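Local coordinates for probable sulfate-binding lipoprotein SubI (Mycobacterium tuberculosis, PDB 6DDN) that probably binds sulfate outside the cell membrane and delivers it for uptake, at residues 281-284 / 285-288. Residues are numbered along the deposited sequence; the frame is centred on the assembly and turned at random.
Sequences RNFQ and YTVQ
Thr-286 folds back on Phe-283 where one helical run gives way to the next. From its CB, 3.3 Å from Phe-283 O, the side chain splits. The methyl CG2 folds against the backbone, 3.2 Å from Phe-283 O and 3.7 Å from Phe-283 CA. OG1 lies between the backbone N and the carbonyl carbon (chi1 62°), and from there it donates to Phe-283 O over 2.6 Å, in the carbonyl plane. The same carbonyl oxygen accepts Thr-286 N at 3.2 Å from above that plane, so two bonds from one residue grip it. OG1 also sits over one face of the Phe-283 ring, offset toward its rim, and accepts from Ala-289 N. A threonine suits this place because its hydroxyl can give and receive at once.

The Phe-283 ring, apolar as befits its burial against Ala-72 and Phe-73 of helix 63-74, has its CZ 3.7 Å from Gln-288 OE1, ring and amide planes being 74° apart. Tyr-285 N bonds to Asn-282 O (3.1 Å), while its ring, long enough to reach Thr-133 and Pro-137, brings CD2 to 3.6 Å from Arg-281 O. Thr-286 is thus a threonine N-cap starting helix 287-295, a short turn after helix 274-284, in the solute-binding fold.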
loop_
_atom_site.group_PDB
_atom_site.type_symbol
_atom_site.label_atom_id
_atom_site.label_comp_id
_atom_site.label_asym_id
_atom_site.label_seq_id
_atom_site.Cartn_x
_atom_site.Cartn_y
_atom_site.Cartn_z
ATOM N N ARG A 281 -16.147 7.229 -5.079
ATOM C CA ARG A 281 -15.695 5.878 -4.765
ATOM C C ARG A 281 -16.065 4.903 -5.877
ATOM O O ARG A 281 -15.235 4.094 -6.309
ATOM C CB ARG A 281 -16.286 5.416 -3.434
ATOM C CG ARG A 281 -15.901 3.991 -3.072
ATOM C CD ARG A 281 -16.954 3.332 -2.207
ATOM N NE ARG A 281 -18.179 3.065 -2.954
ATOM C CZ ARG A 281 -19.368 2.867 -2.391
ATOM N NH1 ARG A 281 -19.491 2.907 -1.071
ATOM N NH2 ARG A 281 -20.433 2.631 -3.146
ATOM N N ASN A 282 -17.313 4.965 -6.349
ATOM C CA ASN A 282 -17.755 4.055 -7.400
ATOM C C ASN A 282 -17.021 4.310 -8.709
ATOM O O ASN A 282 -16.801 3.374 -9.487
ATOM C CB ASN A 282 -19.265 4.183 -7.601
ATOM C CG ASN A 282 -20.056 3.711 -6.391
ATOM O OD1 ASN A 282 -19.513 3.069 -5.491
ATOM N ND2 ASN A 282 -21.346 4.026 -6.367
ATOM N N PHE A 283 -16.624 5.559 -8.963
ATOM C CA PHE A 283 -15.880 5.867 -10.180
ATOM C C PHE A 283 -14.574 5.087 -10.253
ATOM O O PHE A 283 -14.086 4.803 -11.351
ATOM C CB PHE A 283 -15.607 7.370 -10.258
ATOM C CG PHE A 283 -14.856 7.788 -11.491
ATOM C CD1 PHE A 283 -15.508 7.918 -12.706
ATOM C CD2 PHE A 283 -13.497 8.055 -11.433
ATOM C CE1 PHE A 283 -14.820 8.304 -13.841
ATOM C CE2 PHE A 283 -12.804 8.441 -12.563
ATOM C CZ PHE A 283 -13.466 8.565 -13.769
ATOM N N GLN A 284 -14.003 4.724 -9.099
ATOM C CA GLN A 284 -12.726 4.018 -9.088
ATOM C C GLN A 284 -12.834 2.642 -9.730
ATOM O O GLN A 284 -11.872 2.170 -10.349
ATOM C CB GLN A 284 -12.209 3.888 -7.655
ATOM C CG GLN A 284 -12.062 5.210 -6.930
ATOM C CD GLN A 284 -11.347 6.245 -7.768
ATOM O OE1 GLN A 284 -10.344 5.948 -8.418
ATOM N NE2 GLN A 284 -11.865 7.467 -7.767
ATOM N N TYR A 285 -13.983 1.988 -9.595
ATOM C CA TYR A 285 -14.170 0.650 -10.138
ATOM C C TYR A 285 -14.587 0.657 -11.602
ATOM O O TYR A 285 -14.776 -0.420 -12.179
ATOM C CB TYR A 285 -15.200 -0.111 -9.297
ATOM C CG TYR A 285 -14.740 -0.328 -7.873
ATOM C CD1 TYR A 285 -13.944 -1.416 -7.540
ATOM C CD2 TYR A 285 -15.082 0.566 -6.867
ATOM C CE1 TYR A 285 -13.510 -1.614 -6.242
ATOM C CE2 TYR A 285 -14.653 0.375 -5.564
ATOM C CZ TYR A 285 -13.867 -0.716 -5.257
ATOM O OH TYR A 285 -13.438 -0.912 -3.964
ATOM N N THR A 286 -14.732 1.829 -12.214
ATOM C CA THR A 286 -15.023 1.892 -13.636
ATOM C C THR A 286 -13.841 1.361 -14.440
ATOM O O THR A 286 -12.711 1.266 -13.953
ATOM C CB THR A 286 -15.335 3.324 -14.067
ATOM O OG1 THR A 286 -14.187 4.151 -13.838
ATOM C CG2 THR A 286 -16.520 3.874 -13.289
ATOM N N VAL A 287 -14.118 1.010 -15.696
ATOM C CA VAL A 287 -13.066 0.494 -16.565
ATOM C C VAL A 287 -11.967 1.535 -16.742
ATOM O O VAL A 287 -10.772 1.221 -16.665
ATOM C CB VAL A 287 -13.662 0.053 -17.914
ATOM C CG1 VAL A 287 -12.581 -0.025 -18.982
ATOM C CG2 VAL A 287 -14.384 -1.281 -17.766
ATOM N N GLN A 288 -12.356 2.795 -16.953
ATOM C CA GLN A 288 -11.374 3.852 -17.183
ATOM C C GLN A 288 -10.478 4.047 -15.968
ATOM O O GLN A 288 -9.248 4.066 -16.087
ATOM C CB GLN A 288 -12.083 5.157 -17.540
ATOM C CG GLN A 288 -11.134 6.290 -17.897
ATOM C CD GLN A 288 -11.805 7.650 -17.864
ATOM O OE1 GLN A 288 -12.923 7.793 -17.363
ATOM N NE2 GLN A 288 -11.122 8.659 -18.393
#